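Long-range contacts in muramidase (Sodiomyces alcalophilus, PDB 6ZM8), which cleaves bacterial cell-wall peptidoglycan as a fungal lysozyme of glycoside hydrolase family 25: residues 1-6 with 191-196; 31-36 with 61-66; 68-73 with 117-122; 157-162 with 177-182. All coordinates share one frame; numbering follows the deposited sequence.

Contact 1: 1-6 with 191-196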
loop_
_atom_site.group_PDB
_atom_site.type_symbol
_atom_site.label_atom_id
_atom_site.label_comp_id
_atom_site.label_asym_id
_atom_site.label_seq_id
_atom_site.Cartn_x
_atom_site.Cartn_y
_atom_site.Cartn_z
ATOM N N ARG A 1 -1.235 18.771 3.296
ATOM C CA ARG A 1 -0.953 17.571 2.581
ATOM C C ARG A 1 0.525 17.484 2.284
ATOM O O ARG A 1 1.148 18.544 2.177
ATOM C CB ARG A 1 -1.671 17.703 1.241
ATOM C CG ARG A 1 -2.522 16.551 0.848
ATOM C CD ARG A 1 -3.638 16.962 -0.097
ATOM N NE ARG A 1 -3.188 17.895 -1.125
ATOM C CZ ARG A 1 -3.926 18.305 -2.165
ATOM N NH1 ARG A 1 -3.453 19.164 -3.067
ATOM N NH2 ARG A 1 -5.161 17.860 -2.295
ATOM N N ILE A 2 1.052 16.264 2.134
ATOM C CA ILE A 2 2.443 16.026 1.765
ATOM C C ILE A 2 2.462 15.225 0.481
ATOM O O ILE A 2 1.738 14.223 0.380
ATOM C CB ILE A 2 3.214 15.318 2.881
ATOM C CG1 ILE A 2 3.296 16.271 4.093
ATOM C CG2 ILE A 2 4.593 14.878 2.420
ATOM C CD1 ILE A 2 3.995 15.666 5.288
ATOM N N PRO A 3 3.301 15.582 -0.509
ATOM C CA PRO A 3 3.388 14.792 -1.734
ATOM C C PRO A 3 4.268 13.557 -1.574
ATOM O O PRO A 3 5.309 13.596 -0.911
ATOM C CB PRO A 3 4.035 15.759 -2.761
ATOM C CG PRO A 3 4.494 16.920 -1.983
ATOM C CD PRO A 3 4.151 16.783 -0.587
ATOM N N GLY A 4 3.885 12.512 -2.294
ATOM C CA GLY A 4 4.735 11.358 -2.465
ATOM C C GLY A 4 4.280 10.583 -3.696
ATOM O O GLY A 4 3.538 11.081 -4.532
ATOM N N PHE A 5 4.769 9.338 -3.811
ATOM C CA PHE A 5 4.580 8.611 -5.059
ATOM C C PHE A 5 4.744 7.109 -4.793
ATOM O O PHE A 5 5.024 6.684 -3.675
ATOM C CB PHE A 5 5.499 9.155 -6.182
ATOM C CG PHE A 5 6.982 8.908 -6.060
ATOM C CD1 PHE A 5 7.769 9.547 -5.100
ATOM C CD2 PHE A 5 7.618 8.073 -6.964
ATOM C CE1 PHE A 5 9.139 9.369 -5.059
ATOM C CE2 PHE A 5 8.997 7.897 -6.944
ATOM C CZ PHE A 5 9.757 8.563 -5.997
ATOM N N ASP A 6 4.539 6.315 -5.843
ATOM C CA ASP A 6 4.777 4.881 -5.733
ATOM C C ASP A 6 5.251 4.351 -7.079
ATOM O O ASP A 6 4.964 4.907 -8.140
ATOM C CB ASP A 6 3.547 4.098 -5.208
ATOM C CG ASP A 6 2.334 4.232 -6.101
ATOM O OD1 ASP A 6 2.294 3.499 -7.129
ATOM O OD2 ASP A 6 1.453 5.070 -5.795
ATOM N N SER A 191 1.198 9.094 -8.416
ATOM C CA SER A 191 1.335 10.191 -7.473
ATOM C C SER A 191 0.338 10.041 -6.327
ATOM O O SER A 191 -0.820 9.692 -6.558
ATOM C CB SER A 191 1.082 11.539 -8.147
ATOM O OG SER A 191 1.953 11.711 -9.268
ATOM N N ASN A 192 0.808 10.363 -5.118
ATOM C CA ASN A 192 0.008 10.262 -3.910
ATOM C C ASN A 192 0.065 11.566 -3.109
ATOM O O ASN A 192 1.067 12.275 -3.083
ATOM C CB ASN A 192 0.543 9.156 -2.984
ATOM C CG ASN A 192 0.469 7.810 -3.672
ATOM O OD1 ASN A 192 -0.612 7.348 -4.020
ATOM N ND2 ASN A 192 1.632 7.180 -3.880
ATOM N N TRP A 193 -1.020 11.792 -2.362
ATOM C CA TRP A 193 -1.043 12.744 -1.253
ATOM C C TRP A 193 -1.127 11.980 0.050
ATOM O O TRP A 193 -1.905 11.027 0.169
ATOM C CB TRP A 193 -2.256 13.670 -1.321
ATOM C CG TRP A 193 -2.305 14.566 -2.520
ATOM C CD1 TRP A 193 -3.291 14.621 -3.451
ATOM C CD2 TRP A 193 -1.325 15.543 -2.947
ATOM N NE1 TRP A 193 -3.027 15.565 -4.407
ATOM C CE2 TRP A 193 -1.802 16.118 -4.163
ATOM C CE3 TRP A 193 -0.097 15.975 -2.441
ATOM C CZ2 TRP A 193 -1.075 17.091 -4.867
ATOM C CZ3 TRP A 193 0.618 16.930 -3.140
ATOM C CH2 TRP A 193 0.131 17.483 -4.324
ATOM N N PHE A 194 -0.384 12.450 1.048
ATOM C CA PHE A 194 -0.584 12.056 2.440
ATOM C C PHE A 194 -1.415 13.140 3.118
ATOM O O PHE A 194 -1.097 14.331 3.042
ATOM C CB PHE A 194 0.774 11.914 3.160
ATOM C CG PHE A 194 0.614 11.746 4.655
ATOM C CD1 PHE A 194 0.160 10.561 5.203
ATOM C CD2 PHE A 194 0.920 12.807 5.519
ATOM C CE1 PHE A 194 0.024 10.428 6.581
ATOM C CE2 PHE A 194 0.788 12.668 6.891
ATOM C CZ PHE A 194 0.344 11.491 7.419
ATOM N N ASN A 195 -2.479 12.698 3.815
ATOM C CA ASN A 195 -3.444 13.593 4.458
ATOM C C ASN A 195 -2.988 13.985 5.861
ATOM O O ASN A 195 -3.596 13.588 6.834
ATOM C CB ASN A 195 -4.792 12.885 4.519
ATOM C CG ASN A 195 -5.920 13.737 4.992
ATOM O OD1 ASN A 195 -5.778 14.966 5.069
ATOM N ND2 ASN A 195 -7.025 13.107 5.299
ATOM N N GLY A 196 -1.989 14.809 5.942
ATOM C CA GLY A 196 -1.507 15.286 7.214
ATOM C C GLY A 196 -0.210 16.030 7.052
ATOM O O GLY A 196 0.280 16.219 5.930
#
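Arg1 and Trp193 meet as a flat stack at one end of the strand pair. The guanidinium lies over a face of the indole with the two planes 8° apart, and Arg1 CZ sits 3.7 Å from the centroid of the Trp193 five-membered ring, a cation-pi contact to which Arg1 CD adds a CH-pi touch. A bend at chi3 (43°) lays the guanidinium on the ring. The indole has CG beside its backbone N and anti to the carbonyl carbon (chi1 -63°), an orientation that carries the six-membered ring across to Pro3, where Trp193 CZ3 meets Pro3 CB at 3.6 Å. With a leucine in place of Trp193, the guanidinium of Arg1 would probably lose its platform and be left to turn more freely, and Pro3 would lose its ring neighbour.

Ile2 and Phe194 occupy the other face of the sheet, with Ile2 CB 4.2 Å from Phe194 CB. Farther along that face, Asn192 ND2 donates to Asp6 OD2 at 2.9 Å; Asp6 OD2 lies close to the amide plane of Asn192 and receives the N-H on its anti lone pair. Asp6 OD2 also accepts from Gln180 NE2, while Asn192 OD1 accepts from the indole NE1 of Trp158, so both ends of the Asn192 amide are engaged and its flip is fixed.

Four backbone bonds, two each in the hydrogen-bonded pairs Ile2 with Phe194 and Gly4 with Asn192, complete the ladder. Such antiparallel pairing of the first strand with the last is consistent with the closure of the modified beta/alpha barrel of family 25.

Contact 2: 31-36 with 61-66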
loop_
_atom_site.group_PDB
_atom_site.type_symbol
_atom_site.label_atom_id
_atom_site.label_comp_id
_atom_site.label_asym_id
_atom_site.label_seq_id
_atom_site.Cartn_x
_atom_site.Cartn_y
_atom_site.Cartn_z
ATOM N N ALA A 31 6.925 -4.788 -3.468
ATOM C CA ALA A 31 7.815 -5.857 -3.024
ATOM C C ALA A 31 7.389 -7.185 -3.615
ATOM O O ALA A 31 8.261 -7.901 -4.198
ATOM C CB ALA A 31 7.884 -5.947 -1.514
ATOM N N THR A 32 6.159 -7.621 -3.368
ATOM C CA THR A 32 5.741 -8.988 -3.599
ATOM C C THR A 32 4.369 -9.048 -4.235
ATOM O O THR A 32 3.578 -8.085 -4.189
ATOM C CB THR A 32 5.753 -9.800 -2.279
ATOM O OG1 THR A 32 5.050 -9.053 -1.277
ATOM C CG2 THR A 32 7.155 -10.065 -1.778
ATOM N N GLU A 33 4.062 -10.232 -4.777
ATOM C CA GLU A 33 2.736 -10.560 -5.271
ATOM C C GLU A 33 2.517 -12.052 -5.049
ATOM O O GLU A 33 3.425 -12.867 -5.307
ATOM C CB GLU A 33 2.592 -10.193 -6.757
ATOM C CG GLU A 33 1.278 -10.644 -7.378
ATOM C CD GLU A 33 1.040 -10.090 -8.765
ATOM O OE1 GLU A 33 1.709 -9.072 -9.161
ATOM O OE2 GLU A 33 0.158 -10.695 -9.428
ATOM N N GLY A 34 1.342 -12.417 -4.547
ATOM C CA GLY A 34 1.122 -13.817 -4.267
ATOM C C GLY A 34 2.143 -14.372 -3.283
ATOM O O GLY A 34 2.518 -13.721 -2.339
ATOM N N THR A 35 2.573 -15.629 -3.544
ATOM C CA THR A 35 3.628 -16.241 -2.719
ATOM C C THR A 35 4.872 -16.547 -3.553
ATOM O O THR A 35 5.764 -17.228 -3.032
ATOM C CB THR A 35 3.186 -17.487 -1.985
ATOM O OG1 THR A 35 2.718 -18.424 -2.971
ATOM C CG2 THR A 35 2.102 -17.204 -0.981
ATOM N N THR A 36 4.936 -16.081 -4.793
ATOM C CA THR A 36 6.000 -16.545 -5.781
ATOM C C THR A 36 6.710 -15.333 -6.402
ATOM O O THR A 36 7.761 -15.566 -7.033
ATOM C CB THR A 36 5.426 -17.505 -6.876
ATOM O OG1 THR A 36 4.377 -16.682 -7.484
ATOM C CG2 THR A 36 4.669 -18.743 -6.357
ATOM N N PHE A 61 0.914 -7.102 -3.758
ATOM C CA PHE A 61 -0.265 -7.288 -4.600
ATOM C C PHE A 61 -0.961 -8.597 -4.219
ATOM O O PHE A 61 -0.428 -9.705 -4.436
ATOM C CB PHE A 61 0.086 -7.243 -6.089
ATOM C CG PHE A 61 -1.160 -7.175 -6.948
ATOM C CD1 PHE A 61 -1.920 -8.296 -7.253
ATOM C CD2 PHE A 61 -1.630 -5.951 -7.356
ATOM C CE1 PHE A 61 -3.117 -8.187 -7.962
ATOM C CE2 PHE A 61 -2.800 -5.843 -8.082
ATOM C CZ PHE A 61 -3.550 -6.955 -8.384
ATOM N N ALA A 62 -2.148 -8.463 -3.626
ATOM C CA ALA A 62 -2.908 -9.601 -3.149
ATOM C C ALA A 62 -3.379 -10.500 -4.307
ATOM O O ALA A 62 -3.862 -10.014 -5.325
ATOM C CB ALA A 62 -4.139 -9.121 -2.421
ATOM N N GLN A 63 -3.317 -11.807 -4.038
ATOM C CA GLN A 63 -3.882 -12.825 -4.938
ATOM C C GLN A 63 -4.780 -13.728 -4.102
ATOM O O GLN A 63 -4.345 -14.804 -3.662
ATOM C CB GLN A 63 -2.765 -13.593 -5.655
ATOM C CG GLN A 63 -2.100 -12.753 -6.734
ATOM C CD GLN A 63 -2.950 -12.559 -7.984
ATOM O OE1 GLN A 63 -4.061 -13.088 -8.078
ATOM N NE2 GLN A 63 -2.414 -11.798 -8.936
ATOM N N PRO A 64 -6.008 -13.310 -3.807
ATOM C CA PRO A 64 -6.793 -14.001 -2.774
ATOM C C PRO A 64 -7.217 -15.421 -3.100
ATOM O O PRO A 64 -7.585 -16.142 -2.157
ATOM C CB PRO A 64 -8.007 -13.105 -2.531
ATOM C CG PRO A 64 -7.458 -11.718 -2.871
ATOM C CD PRO A 64 -6.602 -11.975 -4.097
ATOM N N ALA A 65 -7.216 -15.815 -4.371
ATOM C CA ALA A 65 -7.565 -17.185 -4.722
ATOM C C ALA A 65 -6.360 -18.128 -4.680
ATOM O O ALA A 65 -6.578 -19.333 -4.735
ATOM C CB ALA A 65 -8.270 -17.258 -6.062
ATOM N N ALA A 66 -5.157 -17.599 -4.604
ATOM C CA ALA A 66 -3.944 -18.418 -4.803
ATOM C C ALA A 66 -3.464 -19.077 -3.529
ATOM O O ALA A 66 -2.839 -20.146 -3.583
ATOM C CB ALA A 66 -2.831 -17.549 -5.343
#
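The side chains of Glu33 and Phe61 run side by side and point the same way, the carboxylate meeting the ring obliquely with their planes 43° apart; Glu33 CD is 3.8 Å from Phe61 CD1. A third flat group, the amide of Gln63, comes to the carboxylate at only 20° to its plane. Gln63 NE2 donates to Glu33 OE2 at 2.8 Å; the acceptor lies in the amide plane, whereas the N-H reaches the anti side of the oxygen from somewhat outside the carboxylate plane. Glu33 attains this position fully extended, CG anti to the backbone N (chi1 174°), while Gln63 is bent at chi2 and turns its amide back toward the strand. The second oxygen, Glu33 OE1, forms a salt bridge with Lys30, so the two oxygens have different partners.

The backbones from which these side chains rise pair in parallel. Phe61 N donates to Thr32 O at 2.9 Å, and Gly34 N to Phe61 O at 3.2 Å, nearly along the C=O axis. Phe61 O also receives a CA-H...O contact from Glu33 CA at 3.4 Å. At Gly34 the chain takes a positive phi and leaves the strand.

The pair illustrates how adjacent parallel strands of a beta/alpha barrel part at their C-terminal ends. Strand 93-95 flanks the far side of 55-61, bringing Asp95 to Phe61. Thr32 packs on Tyr75 and Phe76 of helix 69-78, whose Gln72 NE2 holds Gln63 O, and Pro64 rests against Met113 and Trp116 of helix 110-128.

Contact 3: 68-73 with 117-122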
loop_
_atom_site.group_PDB
_atom_site.type_symbol
_atom_site.label_atom_id
_atom_site.label_comp_id
_atom_site.label_asym_id
_atom_site.label_seq_id
_atom_site.Cartn_x
_atom_site.Cartn_y
_atom_site.Cartn_z
ATOM N N SER A 68 -3.626 -18.510 1.223
ATOM C CA SER A 68 -4.240 -17.799 2.330
ATOM C C SER A 68 -3.661 -16.379 2.480
ATOM O O SER A 68 -2.536 -16.078 2.076
ATOM C CB SER A 68 -4.043 -18.566 3.619
ATOM O OG SER A 68 -2.694 -18.519 4.017
ATOM N N GLY A 69 -4.452 -15.565 3.197
ATOM C CA GLY A 69 -3.959 -14.247 3.548
ATOM C C GLY A 69 -2.721 -14.338 4.452
ATOM O O GLY A 69 -1.793 -13.538 4.324
ATOM N N ALA A 70 -2.720 -15.301 5.371
ATOM C CA ALA A 70 -1.570 -15.471 6.274
ATOM C C ALA A 70 -0.319 -15.808 5.477
ATOM O O ALA A 70 0.762 -15.291 5.758
ATOM C CB ALA A 70 -1.856 -16.549 7.308
ATOM N N ALA A 71 -0.437 -16.720 4.492
ATOM C CA ALA A 71 0.744 -17.111 3.721
ATOM C C ALA A 71 1.304 -15.909 2.981
ATOM O O ALA A 71 2.530 -15.731 2.867
ATOM C CB ALA A 71 0.407 -18.228 2.744
ATOM N N GLN A 72 0.422 -15.069 2.437
ATOM C CA GLN A 72 0.898 -13.894 1.698
ATOM C C GLN A 72 1.471 -12.830 2.646
ATOM O O GLN A 72 2.446 -12.168 2.271
ATOM C CB GLN A 72 -0.215 -13.355 0.797
ATOM C CG GLN A 72 -0.313 -14.261 -0.432
ATOM C CD GLN A 72 -1.365 -13.890 -1.450
ATOM O OE1 GLN A 72 -1.503 -12.715 -1.832
ATOM N NE2 GLN A 72 -2.068 -14.892 -1.919
ATOM N N ALA A 73 0.899 -12.678 3.848
ATOM C CA ALA A 73 1.495 -11.748 4.795
ATOM C C ALA A 73 2.895 -12.200 5.204
ATOM O O ALA A 73 3.802 -11.367 5.329
ATOM C CB ALA A 73 0.605 -11.620 6.027
ATOM N N ILE A 117 -8.743 -10.989 3.881
ATOM C CA ILE A 117 -8.088 -9.722 4.265
ATOM C C ILE A 117 -7.785 -9.738 5.767
ATOM O O ILE A 117 -6.699 -9.335 6.177
ATOM C CB ILE A 117 -8.950 -8.529 3.838
ATOM C CG1 ILE A 117 -9.102 -8.495 2.307
ATOM C CG2 ILE A 117 -8.345 -7.225 4.362
ATOM C CD1 ILE A 117 -10.230 -7.590 1.832
ATOM N N GLU A 118 -8.754 -10.184 6.589
ATOM C CA GLU A 118 -8.516 -10.273 8.030
ATOM C C GLU A 118 -7.304 -11.144 8.327
ATOM O O GLU A 118 -6.479 -10.829 9.194
ATOM C CB GLU A 118 -9.773 -10.809 8.706
ATOM C CG GLU A 118 -9.635 -10.918 10.231
ATOM C CD GLU A 118 -9.487 -9.576 10.906
ATOM O OE1 GLU A 118 -10.409 -8.753 10.816
ATOM O OE2 GLU A 118 -8.403 -9.299 11.427
ATOM N N ASP A 119 -7.196 -12.284 7.636
ATOM C CA ASP A 119 -6.068 -13.176 7.862
ATOM C C ASP A 119 -4.747 -12.475 7.493
ATOM O O ASP A 119 -3.750 -12.570 8.222
ATOM C CB ASP A 119 -6.283 -14.464 7.062
ATOM C CG ASP A 119 -5.404 -15.621 7.464
ATOM O OD1 ASP A 119 -4.960 -15.684 8.604
ATOM O OD2 ASP A 119 -5.223 -16.511 6.576
ATOM N N PHE A 120 -4.733 -11.767 6.372
ATOM C CA PHE A 120 -3.524 -11.020 5.997
ATOM C C PHE A 120 -3.178 -9.971 7.060
ATOM O O PHE A 120 -2.026 -9.873 7.506
ATOM C CB PHE A 120 -3.718 -10.365 4.617
ATOM C CG PHE A 120 -2.465 -9.676 4.133
ATOM C CD1 PHE A 120 -2.099 -8.414 4.599
ATOM C CD2 PHE A 120 -1.640 -10.303 3.204
ATOM C CE1 PHE A 120 -0.914 -7.813 4.177
ATOM C CE2 PHE A 120 -0.468 -9.686 2.759
ATOM C CZ PHE A 120 -0.106 -8.449 3.255
ATOM N N VAL A 121 -4.147 -9.140 7.427
ATOM C CA VAL A 121 -3.763 -8.002 8.282
ATOM C C VAL A 121 -3.444 -8.474 9.713
ATOM O O VAL A 121 -2.599 -7.878 10.360
ATOM C CB VAL A 121 -4.806 -6.864 8.264
ATOM C CG1 VAL A 121 -5.134 -6.437 6.833
ATOM C CG2 VAL A 121 -6.077 -7.213 8.993
ATOM N N THR A 122 -4.166 -9.479 10.242
ATOM C CA THR A 122 -3.828 -10.006 11.556
ATOM C C THR A 122 -2.444 -10.642 11.533
ATOM O O THR A 122 -1.645 -10.456 12.464
ATOM C CB THR A 122 -4.911 -10.992 12.007
ATOM O OG1 THR A 122 -6.113 -10.288 12.244
ATOM C CG2 THR A 122 -4.536 -11.729 13.270
HETATM O O HOH W 1 -6.880 -16.504 4.362
#
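Ser68 touches the second helix through its CB, 3.8 Å from Asp119 OD2, but its hydroxyl serves its own helix: as N-cap residue, Ser68 OG accepts from Ala71 N at 2.9 Å. Gly69 comes next and makes the close approach possible. Its CA lies 4.1 Å from the CA of Phe120, with no side chain to hold the backbones apart. A water accepts from Gly69 N and donates to Asp119 OD2, linking the helix start to the carboxylate, and Gly69 O lies 3.4 Å from Phe120 CD2.

Ala70 is met by the same carboxylate oxygen, its N making a weak bond of 3.0 Å to Asp119 OD2. Asp119 reaches it with CG anti to the backbone N (chi1 -165°), and a carboxylate beside the first turn of a helix is likely to be favoured by the helix dipole. Gln72 lays its CB 4.1 Å from Phe120 CD2, while its OE1 is bound by His60. Ala73 ends the walk with CB over one face of the Phe120 ring, 4.0 Å from the centroid and 15° off the normal, a CH-pi contact.

The axes of the short helical segments 69-73 and 117-122 come within 7.2 Å, their directions 34° apart, in the manner of neighbouring outer helices of a beta/alpha barrel. Phe120 continues inward to Leu94 of strand 93-95, Ala73 also packs on Thr123 and Tyr124, and Ile117 turns to Trp141 of helix 138-145.

Contact 4: 157-162 with 177-182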
loop_
_atom_site.group_PDB
_atom_site.type_symbol
_atom_site.label_atom_id
_atom_site.label_comp_id
_atom_site.label_asym_id
_atom_site.label_seq_id
_atom_site.Cartn_x
_atom_site.Cartn_y
_atom_site.Cartn_z
ATOM N N LEU A 157 -6.210 3.946 5.274
ATOM C CA LEU A 157 -6.689 3.798 3.898
ATOM C C LEU A 157 -5.791 4.533 2.915
ATOM O O LEU A 157 -5.511 5.725 3.071
ATOM C CB LEU A 157 -8.099 4.393 3.810
ATOM C CG LEU A 157 -8.731 4.363 2.408
ATOM C CD1 LEU A 157 -8.970 2.929 1.925
ATOM C CD2 LEU A 157 -10.034 5.163 2.448
ATOM N N TRP A 158 -5.424 3.802 1.862
ATOM C CA TRP A 158 -4.743 4.352 0.683
ATOM C C TRP A 158 -5.732 4.161 -0.483
ATOM O O TRP A 158 -5.897 3.057 -0.994
ATOM C CB TRP A 158 -3.419 3.637 0.478
ATOM C CG TRP A 158 -2.591 4.101 -0.668
ATOM C CD1 TRP A 158 -2.792 5.151 -1.515
ATOM C CD2 TRP A 158 -1.363 3.476 -1.087
ATOM N NE1 TRP A 158 -1.773 5.211 -2.456
ATOM C CE2 TRP A 158 -0.894 4.186 -2.212
ATOM C CE3 TRP A 158 -0.667 2.339 -0.651
ATOM C CZ2 TRP A 158 0.238 3.790 -2.929
ATOM C CZ3 TRP A 158 0.443 1.921 -1.374
ATOM C CH2 TRP A 158 0.882 2.647 -2.498
ATOM N N ILE A 159 -6.441 5.236 -0.806
ATOM C CA ILE A 159 -7.534 5.155 -1.780
ATOM C C ILE A 159 -7.032 5.620 -3.142
ATOM O O ILE A 159 -6.299 6.610 -3.214
ATOM C CB ILE A 159 -8.737 5.979 -1.285
ATOM C CG1 ILE A 159 -10.017 5.668 -2.052
ATOM C CG2 ILE A 159 -8.465 7.486 -1.242
ATOM C CD1 ILE A 159 -10.524 4.258 -1.841
ATOM N N ALA A 160 -7.480 4.957 -4.196
ATOM C CA ALA A 160 -7.111 5.351 -5.551
ATOM C C ALA A 160 -8.339 5.920 -6.282
ATOM O O ALA A 160 -9.378 5.266 -6.367
ATOM C CB ALA A 160 -6.529 4.205 -6.328
ATOM N N ARG A 161 -8.152 7.114 -6.853
ATOM C CA ARG A 161 -9.168 7.713 -7.729
ATOM C C ARG A 161 -8.474 8.847 -8.497
ATOM O O ARG A 161 -8.043 9.832 -7.877
ATOM C CB ARG A 161 -10.358 8.269 -6.970
ATOM C CG ARG A 161 -11.447 8.772 -7.919
ATOM C CD ARG A 161 -12.528 9.542 -7.227
ATOM N NE ARG A 161 -13.637 9.784 -8.103
ATOM C CZ ARG A 161 -14.364 10.856 -8.057
ATOM N NH1 ARG A 161 -14.093 11.915 -7.335
ATOM N NH2 ARG A 161 -15.476 10.898 -8.749
ATOM N N TYR A 162 -8.376 8.708 -9.799
ATOM C CA TYR A 162 -7.645 9.703 -10.601
ATOM C C TYR A 162 -8.672 10.723 -11.086
ATOM O O TYR A 162 -9.291 10.584 -12.149
ATOM C CB TYR A 162 -6.877 9.063 -11.754
ATOM C CG TYR A 162 -5.920 7.972 -11.356
ATOM C CD1 TYR A 162 -5.530 7.750 -10.019
ATOM C CD2 TYR A 162 -5.418 7.129 -12.311
ATOM C CE1 TYR A 162 -4.697 6.705 -9.689
ATOM C CE2 TYR A 162 -4.583 6.072 -11.992
ATOM C CZ TYR A 162 -4.238 5.846 -10.668
ATOM O OH TYR A 162 -3.429 4.790 -10.397
ATOM N N THR A 177 -5.795 8.208 4.412
ATOM C CA THR A 177 -4.434 8.489 4.842
ATOM C C THR A 177 -3.560 8.839 3.646
ATOM O O THR A 177 -2.808 9.825 3.674
ATOM C CB THR A 177 -3.900 7.320 5.683
ATOM O OG1 THR A 177 -4.678 7.236 6.884
ATOM C CG2 THR A 177 -2.447 7.526 6.072
ATOM N N PHE A 178 -3.650 8.025 2.580
ATOM C CA PHE A 178 -3.020 8.358 1.306
ATOM C C PHE A 178 -4.115 8.349 0.223
ATOM O O PHE A 178 -5.045 7.550 0.288
ATOM C CB PHE A 178 -1.943 7.325 0.929
ATOM C CG PHE A 178 -0.808 7.234 1.926
ATOM C CD1 PHE A 178 0.210 8.177 1.924
ATOM C CD2 PHE A 178 -0.762 6.188 2.845
ATOM C CE1 PHE A 178 1.279 8.057 2.806
ATOM C CE2 PHE A 178 0.292 6.080 3.732
ATOM C CZ PHE A 178 1.322 7.014 3.705
ATOM N N TRP A 179 -3.910 9.186 -0.792
ATOM C CA TRP A 179 -4.789 9.243 -1.966
ATOM C C TRP A 179 -3.899 9.194 -3.201
ATOM O O TRP A 179 -3.069 10.090 -3.420
ATOM C CB TRP A 179 -5.622 10.533 -1.956
ATOM C CG TRP A 179 -6.397 10.792 -3.218
ATOM C CD1 TRP A 179 -6.811 9.929 -4.189
ATOM C CD2 TRP A 179 -6.812 12.111 -3.643
ATOM N NE1 TRP A 179 -7.474 10.600 -5.175
ATOM C CE2 TRP A 179 -7.468 11.943 -4.888
ATOM C CE3 TRP A 179 -6.690 13.398 -3.114
ATOM C CZ2 TRP A 179 -7.944 13.020 -5.637
ATOM C CZ3 TRP A 179 -7.160 14.458 -3.834
ATOM C CH2 TRP A 179 -7.772 14.266 -5.088
ATOM N N GLN A 180 -4.047 8.119 -3.983
ATOM C CA GLN A 180 -3.368 7.979 -5.271
ATOM C C GLN A 180 -4.257 8.681 -6.315
ATOM O O GLN A 180 -5.344 8.209 -6.627
ATOM C CB GLN A 180 -3.185 6.515 -5.635
ATOM C CG GLN A 180 -2.150 6.333 -6.746
ATOM C CD GLN A 180 -2.115 4.870 -7.140
ATOM O OE1 GLN A 180 -3.098 4.367 -7.724
ATOM N NE2 GLN A 180 -1.069 4.164 -6.773
ATOM N N TYR A 181 -3.759 9.818 -6.809
ATOM C CA TYR A 181 -4.585 10.735 -7.590
ATOM C C TYR A 181 -4.184 10.810 -9.069
ATOM O O TYR A 181 -4.932 11.393 -9.844
ATOM C CB TYR A 181 -4.656 12.126 -6.943
ATOM C CG TYR A 181 -3.346 12.870 -6.926
ATOM C CD1 TYR A 181 -2.387 12.640 -5.933
ATOM C CD2 TYR A 181 -3.058 13.821 -7.892
ATOM C CE1 TYR A 181 -1.174 13.327 -5.931
ATOM C CE2 TYR A 181 -1.864 14.513 -7.893
ATOM C CZ TYR A 181 -0.905 14.247 -6.923
ATOM O OH TYR A 181 0.281 14.923 -6.994
ATOM N N ASN A 182 -3.059 10.201 -9.458
ATOM C CA ASN A 182 -2.774 10.014 -10.873
ATOM C C ASN A 182 -1.777 8.864 -11.012
ATOM O O ASN A 182 -1.189 8.414 -10.038
ATOM C CB ASN A 182 -2.299 11.317 -11.568
ATOM C CG ASN A 182 -0.945 11.794 -11.108
ATOM O OD1 ASN A 182 0.029 11.027 -11.069
ATOM N ND2 ASN A 182 -0.852 13.073 -10.785
HETATM O O HOH W 2 -7.287 6.334 6.720
#
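Gln180 reaches Tyr162, and Trp179 the backbone of Arg161, because both hold CG anti to the backbone N (chi1 -164° and 171°) from opposite faces of the sheet: the extended Gln180 carries its amide to the phenol, and the Trp179 indole swings its NE1 to the carbonyl. They belong to two neighbouring parallel strands of the beta/alpha barrel expected of family 25.

On the Gln180 face, Tyr162 OH donates to Gln180 OE1 at 2.7 Å, approaching from above the carbonyl plane rather than on a lone pair. Tyr135 OH bonds to the same oxygen, so two phenols grip it. The Tyr162 ring lies over the backbone of Asn182 and turns an edge to Gln180 O. Farther back, Phe178 presents its edge to the face of the Trp158 five-membered ring, centroids 5.6 Å apart and planes at 62°, and Phe178 CB presses on Trp158 CD1 at 3.4 Å.

On the other face, Trp179 NE1 donates to Arg161 O at 2.9 Å, in the carbonyl plane and on a lone pair, just where segment 157-162 leaves its strand. A phenylalanine in place of Trp179 would probably leave Arg161 O without this donor and the departing chain less firmly tied to its neighbour.

In the ladder itself, Ile159 N and Arg161 N donate to Phe178 O and Gln180 O of the neighbouring strand, and Ile159 O accepts from Gln180 N. At its start Leu157 O accepts from both Phe178 N and Thr177 N, and one water bridges Leu157 N at 3.0 Å and Thr177 OG1 at 2.8 Å.

All four contacts are partly buried and fall into two neighbourhoods on opposite sides of the chain's centre. Contacts 1 and 4, whose centres are about 9 Å apart, join adjoining strands of one curled sheet, antiparallel in the first and parallel in the second; aromatic rings and buried amides dominate both, with exposed residues such as Arg1 and Tyr162 at their margins. Contacts 2 and 3, whose centres are about 10 Å apart, lie around helix 69-78. Contact 2 reaches the same sheet through strand 26-33 but relies on a short ladder and a charged side chain, whereas contact 3 joins two helices through small residues, one ring, and a carboxylate that meets a helix start directly and through a water.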